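Local coordinates for tailspike protein (Acinetobacter phage vB_ApiP_P1, PDB 6E1R) that probably recognises and cleaves the capsular polysaccharide of its host Acinetobacter, acting as a trimeric tailspike of the phage, at residues A485-L490 with F519-N524; L490-S493 with K498-S501. One frame throughout, in Å; residues are numbered along the deposited sequence.

In the fold
Both contacts lie in the C-terminal beta-sandwich of the tailspike, centred about 54 and 56 Å from the centre of the chain and beyond the parallel beta-helix that makes up its long body. Their centres are about 10 Å apart, and they share Leu490 and the strand 484-494. Contact 2 (490-493 with 498-501) is the hairpin pairing at the edge of the five-stranded sheet; contact 1 (485-490 with 519-524) sets the same strand against the other sheet. Trp521 CB of contact 1 packs on Ile500 CD1 of contact 2 at 3.7 Å, and Ile523 CD1 lies 3.8 Å from Val491 CG1. The opposite side of the hairpin sheet, carrying Leu490 and Thr492, faces neighbouring subunits.

Contact 1: A485-L490 with F519-N524; sequences AVYELL and FTWSIN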
ATOM      1  N   ALA A 485       9.114 -53.193  -5.576  1.00 36.83           N
ATOM      2  CA  ALA A 485       7.923 -53.974  -5.277  1.00 36.43           C
ATOM      3  C   ALA A 485       6.895 -53.061  -4.629  1.00 37.71           C
ATOM      4  O   ALA A 485       7.247 -52.183  -3.838  1.00 35.83           O
ATOM      5  CB  ALA A 485       8.239 -55.158  -4.357  1.00 32.15           C
ATOM      6  N   VAL A 486       5.626 -53.272  -4.970  1.00 38.78           N
ATOM      7  CA  VAL A 486       4.526 -52.470  -4.451  1.00 39.14           C
ATOM      8  C   VAL A 486       3.576 -53.387  -3.693  1.00 38.50           C
ATOM      9  O   VAL A 486       3.359 -54.537  -4.088  1.00 34.78           O
ATOM     10  CB  VAL A 486       3.786 -51.705  -5.569  1.00 39.22           C
ATOM     11  CG1 VAL A 486       4.720 -50.709  -6.228  1.00 38.20           C
ATOM     12  CG2 VAL A 486       3.220 -52.666  -6.599  1.00 45.68           C
ATOM     13  N   TYR A 487       3.030 -52.880  -2.591  1.00 37.50           N
ATOM     14  CA  TYR A 487       2.118 -53.636  -1.747  1.00 34.73           C
ATOM     15  C   TYR A 487       0.913 -52.770  -1.414  1.00 35.49           C
ATOM     16  O   TYR A 487       1.055 -51.578  -1.127  1.00 36.59           O
ATOM     17  CB  TYR A 487       2.806 -54.094  -0.454  1.00 37.75           C
ATOM     18  CG  TYR A 487       4.083 -54.876  -0.674  1.00 38.97           C
ATOM     19  CD1 TYR A 487       5.294 -54.223  -0.872  1.00 41.76           C
ATOM     20  CD2 TYR A 487       4.082 -56.265  -0.673  1.00 42.95           C
ATOM     21  CE1 TYR A 487       6.464 -54.928  -1.071  1.00 43.15           C
ATOM     22  CE2 TYR A 487       5.250 -56.980  -0.870  1.00 41.60           C
ATOM     23  CZ  TYR A 487       6.437 -56.305  -1.069  1.00 41.17           C
ATOM     24  OH  TYR A 487       7.603 -57.007  -1.265  1.00 40.43           O
ATOM     25  N   GLU A 488      -0.271 -53.374  -1.452  1.00 37.47           N
ATOM     26  CA  GLU A 488      -1.517 -52.693  -1.125  1.00 35.82           C
ATOM     27  C   GLU A 488      -2.071 -53.320   0.146  1.00 36.45           C
ATOM     28  O   GLU A 488      -2.405 -54.509   0.160  1.00 39.91           O
ATOM     29  CB  GLU A 488      -2.518 -52.814  -2.275  1.00 43.82           C
ATOM     30  CG  GLU A 488      -3.795 -52.010  -2.100  1.00 51.66           C
ATOM     31  CD  GLU A 488      -3.651 -50.573  -2.575  1.00 49.86           C
ATOM     32  OE1 GLU A 488      -2.517 -50.049  -2.578  1.00 45.82           O
ATOM     33  OE2 GLU A 488      -4.675 -49.969  -2.958  1.00 47.30           O
ATOM     34  N   LEU A 489      -2.170 -52.524   1.210  1.00 31.98           N
ATOM     35  CA  LEU A 489      -2.504 -53.039   2.531  1.00 32.69           C
ATOM     36  C   LEU A 489      -3.709 -52.305   3.098  1.00 38.31           C
ATOM     37  O   LEU A 489      -3.776 -51.074   3.039  1.00 41.62           O
ATOM     38  CB  LEU A 489      -1.316 -52.907   3.490  1.00 27.32           C
ATOM     39  CG  LEU A 489       0.019 -53.482   3.012  1.00 26.65           C
ATOM     40  CD1 LEU A 489       1.130 -53.140   3.992  1.00 26.63           C
ATOM     41  CD2 LEU A 489      -0.081 -54.987   2.810  1.00 26.65           C
ATOM     42  N   LEU A 490      -4.651 -53.065   3.650  1.00 32.17           N
ATOM     43  CA  LEU A 490      -5.740 -52.528   4.454  1.00 27.52           C
ATOM     44  C   LEU A 490      -5.418 -52.756   5.923  1.00 34.14           C
ATOM     45  O   LEU A 490      -5.137 -53.886   6.330  1.00 43.02           O
ATOM     46  CB  LEU A 490      -7.070 -53.192   4.105  1.00 27.82           C
ATOM     47  CG  LEU A 490      -7.834 -52.664   2.893  1.00 43.46           C
ATOM     48  CD1 LEU A 490      -9.187 -53.353   2.780  1.00 41.67           C
ATOM     49  CD2 LEU A 490      -8.000 -51.154   2.974  1.00 50.41           C
ATOM     50  N   PHE A 519       8.774 -58.595   1.043  1.00 36.91           N
ATOM     51  CA  PHE A 519       8.478 -58.494   2.465  1.00 37.39           C
ATOM     52  C   PHE A 519       7.033 -58.891   2.731  1.00 34.73           C
ATOM     53  O   PHE A 519       6.148 -58.684   1.897  1.00 31.25           O
ATOM     54  CB  PHE A 519       8.739 -57.077   2.991  1.00 35.27           C
ATOM     55  CG  PHE A 519      10.113 -56.562   2.677  1.00 32.44           C
ATOM     56  CD1 PHE A 519      11.202 -56.954   3.434  1.00 29.88           C
ATOM     57  CD2 PHE A 519      10.316 -55.697   1.615  1.00 32.00           C
ATOM     58  CE1 PHE A 519      12.470 -56.488   3.141  1.00 32.47           C
ATOM     59  CE2 PHE A 519      11.578 -55.227   1.319  1.00 34.62           C
ATOM     60  CZ  PHE A 519      12.657 -55.623   2.084  1.00 33.66           C
ATOM     61  N   THR A 520       6.810 -59.463   3.913  1.00 33.43           N
ATOM     62  CA  THR A 520       5.480 -59.707   4.450  1.00 32.71           C
ATOM     63  C   THR A 520       5.215 -58.707   5.568  1.00 36.40           C
ATOM     64  O   THR A 520       6.107 -58.406   6.366  1.00 40.67           O
ATOM     65  CB  THR A 520       5.351 -61.141   4.976  1.00 33.82           C
ATOM     66  OG1 THR A 520       5.607 -62.065   3.911  1.00 31.22           O
ATOM     67  CG2 THR A 520       3.956 -61.393   5.529  1.00 37.09           C
ATOM     68  N   TRP A 521       3.987 -58.198   5.626  1.00 38.69           N
ATOM     69  CA  TRP A 521       3.657 -57.041   6.444  1.00 37.42           C
ATOM     70  C   TRP A 521       2.794 -57.423   7.639  1.00 34.62           C
ATOM     71  O   TRP A 521       1.885 -58.251   7.526  1.00 40.27           O
ATOM     72  CB  TRP A 521       2.952 -55.980   5.599  1.00 39.50           C
ATOM     73  CG  TRP A 521       3.800 -55.539   4.457  1.00 45.03           C
ATOM     74  CD1 TRP A 521       3.797 -56.042   3.188  1.00 47.30           C
ATOM     75  CD2 TRP A 521       4.806 -54.522   4.485  1.00 42.54           C
ATOM     76  NE1 TRP A 521       4.732 -55.391   2.421  1.00 45.86           N
ATOM     77  CE2 TRP A 521       5.364 -54.452   3.195  1.00 43.88           C
ATOM     78  CE3 TRP A 521       5.283 -53.659   5.476  1.00 44.23           C
ATOM     79  CZ2 TRP A 521       6.377 -53.553   2.869  1.00 43.76           C
ATOM     80  CZ3 TRP A 521       6.287 -52.767   5.150  1.00 44.21           C
ATOM     81  CH2 TRP A 521       6.825 -52.723   3.860  1.00 43.96           C
ATOM     82  N   SER A 522       3.095 -56.810   8.781  1.00 37.58           N
ATOM     83  CA  SER A 522       2.366 -57.043  10.018  1.00 36.65           C
ATOM     84  C   SER A 522       2.350 -55.750  10.821  1.00 37.37           C
ATOM     85  O   SER A 522       2.969 -54.751  10.446  1.00 37.24           O
ATOM     86  CB  SER A 522       2.995 -58.176  10.835  1.00 37.57           C
ATOM     87  OG  SER A 522       4.324 -57.853  11.208  1.00 35.43           O
ATOM     88  N   ILE A 523       1.621 -55.779  11.935  1.00 31.00           N
ATOM     89  CA  ILE A 523       1.551 -54.664  12.873  1.00 31.69           C
ATOM     90  C   ILE A 523       1.762 -55.227  14.271  1.00 33.85           C
ATOM     91  O   ILE A 523       1.029 -56.129  14.695  1.00 36.60           O
ATOM     92  CB  ILE A 523       0.215 -53.906  12.787  1.00 31.11           C
ATOM     93  CG1 ILE A 523      -0.042 -53.423  11.358  1.00 31.53           C
ATOM     94  CG2 ILE A 523       0.206 -52.732  13.754  1.00 30.25           C
ATOM     95  CD1 ILE A 523      -1.384 -52.746  11.173  1.00 27.81           C
ATOM     96  N   ASN A 524       2.757 -54.704  14.983  1.00 28.93           N
ATOM     97  CA  ASN A 524       3.090 -55.206  16.307  1.00 29.46           C
ATOM     98  C   ASN A 524       2.235 -54.502  17.360  1.00 40.74           C
ATOM     99  O   ASN A 524       1.320 -53.737  17.043  1.00 38.21           O
ATOM    100  CB  ASN A 524       4.587 -55.051  16.580  1.00 31.80           C
ATOM    101  CG  ASN A 524       5.059 -53.605  16.520  1.00 39.23           C
ATOM    102  OD1 ASN A 524       4.261 -52.667  16.526  1.00 42.84           O
ATOM    103  ND2 ASN A 524       6.372 -53.422  16.470  1.00 44.74           N
TER
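The strands 485-490 and 519-523 run nearly parallel in direction, 20° apart, but their axes come no closer than 9.5 Å, too far apart for backbone hydrogen bonds between the strands, so side chains bridge the gap, one of them reaching the backbone of the other strand. Tyr487 and Leu489 both rise from the first strand to receive Trp521. The indole presents its edge to the phenol: NE1 of Trp521 sits over one face of the Tyr487 ring, 3.2 Å from Tyr487 CG, toward the rim rather than the centre. With the planes turned 68° apart, this is a T-shaped stack, and the N-H edge is well suited to an electron-rich face. Leu489 meets the indole differently, laying its methyl CD1 over a face of the five-membered ring, 4.0 Å from the centroid, in a CH-pi contact. Its CG stands anti to the carbonyl carbon, which carries the branched end up to the indole.

Such layering is that of a beta-sandwich: 485-490 belongs to the five-stranded antiparallel sheet, 519-523 to the edge of the four-stranded one, and flat or branched apolar groups fill the space between. On the other face of the indole lies CB of Phe519, a neighbour on its own strand, while Val470 and Leu529 press on Trp521 from the two sheets.

The phenol does more than pack. Its hydroxyl accepts a hydrogen bond from the backbone N of Phe519, 3.0 Å from Tyr487 OH and bent to 142°, and it is also hydrogen-bonded to Pro517 O, so the buried polar end of Tyr487 ties down the start of strand 519-523. The Phe519 ring turns to Phe443 and to Phe541, which it meets edge-to-face.

Contact 2: L490-S493 with K498-S501; sequences LVTS and KYIS
Leu490 and Ser501 grip each other through two backbone hydrogen bonds, and Thr492 and Tyr499 repeat the arrangement two residues on, in the register of an antiparallel beta-hairpin formed by strands 484-494 and 497-507. Leu490 N reaches Ser501 O at 2.9 Å in an almost straight bond (176°). Tyr499 N is 2.8 Å from Thr492 O. Between these pairs Val491 and Ile500 form a non-hydrogen-bonded pair, where the CA-H of Ile500 points to Leu490 O and that of Val491 to Tyr499 O.

Val491 and Ile500 extend side by side toward the other sheet of the sandwich, with CG1 of Val491 3.7 Å from CG1 of Ile500. Ile500 holds CG1 anti to its own nitrogen (chi1 -179°), bringing that arm alongside the valine methyl. Branched apolar side chains suit this face, because Trp521 packs on Ile500 and Ile523 on Val491. Further along it, Lys498 bends at chi2 and passes its aliphatic CD by Ser493 CB, while its NZ is hydrogen-bonded to Asn527 OD1 and Gly495 O.

Across the sheet, Leu490, Thr492, Tyr499 and Ser501 look toward a neighbouring subunit. Leu490 and Ser501 pack on Ser505 of that subunit and Tyr499 on its Leu508. Threonine serves two ends here: OG1 of Thr492 is hydrogen-bonded to Tyr464 O in its own chain and to Ser484 OG of the neighbouring subunit, while its methyl packs within the hairpin. That methyl, Thr492 CG2, comes to 3.7 Å from Tyr499 CB, and the edge of the Tyr499 ring lies in plane with Thr492 O, which is 3.7 Å from Tyr499 CD1.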
ATOM      1  N   LEU A 490      -4.651 -53.065   3.650  1.00 32.17           N
ATOM      2  CA  LEU A 490      -5.740 -52.528   4.454  1.00 27.52           C
ATOM      3  C   LEU A 490      -5.418 -52.756   5.923  1.00 34.14           C
ATOM      4  O   LEU A 490      -5.137 -53.886   6.330  1.00 43.02           O
ATOM      5  CB  LEU A 490      -7.070 -53.192   4.105  1.00 27.82           C
ATOM      6  CG  LEU A 490      -7.834 -52.664   2.893  1.00 43.46           C
ATOM      7  CD1 LEU A 490      -9.187 -53.353   2.780  1.00 41.67           C
ATOM      8  CD2 LEU A 490      -8.000 -51.154   2.974  1.00 50.41           C
ATOM      9  N   VAL A 491      -5.457 -51.687   6.715  1.00 36.92           N
ATOM     10  CA  VAL A 491      -5.097 -51.767   8.122  1.00 37.73           C
ATOM     11  C   VAL A 491      -6.187 -51.127   8.968  1.00 43.47           C
ATOM     12  O   VAL A 491      -6.864 -50.183   8.545  1.00 45.45           O
ATOM     13  CB  VAL A 491      -3.732 -51.101   8.409  1.00 38.63           C
ATOM     14  CG1 VAL A 491      -2.618 -51.836   7.682  1.00 35.51           C
ATOM     15  CG2 VAL A 491      -3.759 -49.628   8.013  1.00 37.11           C
ATOM     16  N   THR A 492      -6.353 -51.660  10.175  1.00 44.06           N
ATOM     17  CA  THR A 492      -7.221 -51.100  11.201  1.00 43.65           C
ATOM     18  C   THR A 492      -6.880 -51.790  12.512  1.00 44.40           C
ATOM     19  O   THR A 492      -6.265 -52.859  12.524  1.00 50.95           O
ATOM     20  CB  THR A 492      -8.707 -51.274  10.866  1.00 43.58           C
ATOM     21  OG1 THR A 492      -9.502 -50.613  11.858  1.00 47.74           O
ATOM     22  CG2 THR A 492      -9.080 -52.747  10.824  1.00 36.26           C
ATOM     23  N   SER A 493      -7.286 -51.167  13.615  1.00 37.36           N
ATOM     24  CA  SER A 493      -6.975 -51.687  14.937  1.00 40.13           C
ATOM     25  C   SER A 493      -8.184 -51.534  15.846  1.00 45.19           C
ATOM     26  O   SER A 493      -8.989 -50.613  15.688  1.00 46.99           O
ATOM     27  CB  SER A 493      -5.762 -50.977  15.555  1.00 39.88           C
ATOM     28  OG  SER A 493      -6.041 -49.611  15.802  1.00 44.90           O
ATOM     29  N   LYS A 498      -4.640 -55.967  16.132  1.00 44.12           N
ATOM     30  CA  LYS A 498      -4.191 -55.332  14.900  1.00 41.23           C
ATOM     31  C   LYS A 498      -4.681 -56.146  13.709  1.00 40.91           C
ATOM     32  O   LYS A 498      -4.541 -57.373  13.691  1.00 40.49           O
ATOM     33  CB  LYS A 498      -2.666 -55.215  14.868  1.00 41.71           C
ATOM     34  CG  LYS A 498      -2.047 -54.685  16.153  1.00 42.10           C
ATOM     35  CD  LYS A 498      -2.693 -53.385  16.602  1.00 47.88           C
ATOM     36  CE  LYS A 498      -2.131 -52.929  17.940  1.00 51.78           C
ATOM     37  NZ  LYS A 498      -2.843 -51.733  18.470  1.00 54.52           N
ATOM     38  N   TYR A 499      -5.246 -55.462  12.717  1.00 44.20           N
ATOM     39  CA  TYR A 499      -5.807 -56.104  11.535  1.00 28.42           C
ATOM     40  C   TYR A 499      -5.135 -55.535  10.295  1.00 37.09           C
ATOM     41  O   TYR A 499      -5.226 -54.332  10.033  1.00 39.62           O
ATOM     42  CB  TYR A 499      -7.322 -55.900  11.464  1.00 28.77           C
ATOM     43  CG  TYR A 499      -8.060 -56.439  12.664  1.00 32.31           C
ATOM     44  CD1 TYR A 499      -8.239 -55.663  13.801  1.00 31.69           C
ATOM     45  CD2 TYR A 499      -8.580 -57.725  12.662  1.00 29.34           C
ATOM     46  CE1 TYR A 499      -8.910 -56.154  14.902  1.00 39.24           C
ATOM     47  CE2 TYR A 499      -9.254 -58.226  13.757  1.00 32.38           C
ATOM     48  CZ  TYR A 499      -9.416 -57.437  14.874  1.00 39.91           C
ATOM     49  OH  TYR A 499     -10.087 -57.932  15.969  1.00 41.02           O
ATOM     50  N   ILE A 500      -4.466 -56.399   9.536  1.00 37.11           N
ATOM     51  CA  ILE A 500      -3.824 -56.014   8.285  1.00 36.06           C
ATOM     52  C   ILE A 500      -4.131 -57.076   7.238  1.00 37.62           C
ATOM     53  O   ILE A 500      -4.106 -58.278   7.527  1.00 39.09           O
ATOM     54  CB  ILE A 500      -2.301 -55.813   8.462  1.00 27.21           C
ATOM     55  CG1 ILE A 500      -1.656 -55.383   7.142  1.00 26.97           C
ATOM     56  CG2 ILE A 500      -1.643 -57.066   9.019  1.00 27.21           C
ATOM     57  CD1 ILE A 500      -0.202 -54.987   7.274  1.00 26.90           C
ATOM     58  N   SER A 501      -4.442 -56.629   6.022  1.00 39.82           N
ATOM     59  CA  SER A 501      -4.809 -57.523   4.930  1.00 39.72           C
ATOM     60  C   SER A 501      -4.145 -57.027   3.656  1.00 35.43           C
ATOM     61  O   SER A 501      -4.396 -55.898   3.226  1.00 27.13           O
ATOM     62  CB  SER A 501      -6.330 -57.585   4.754  1.00 48.31           C
ATOM     63  OG  SER A 501      -6.688 -58.406   3.654  1.00 54.40           O
TER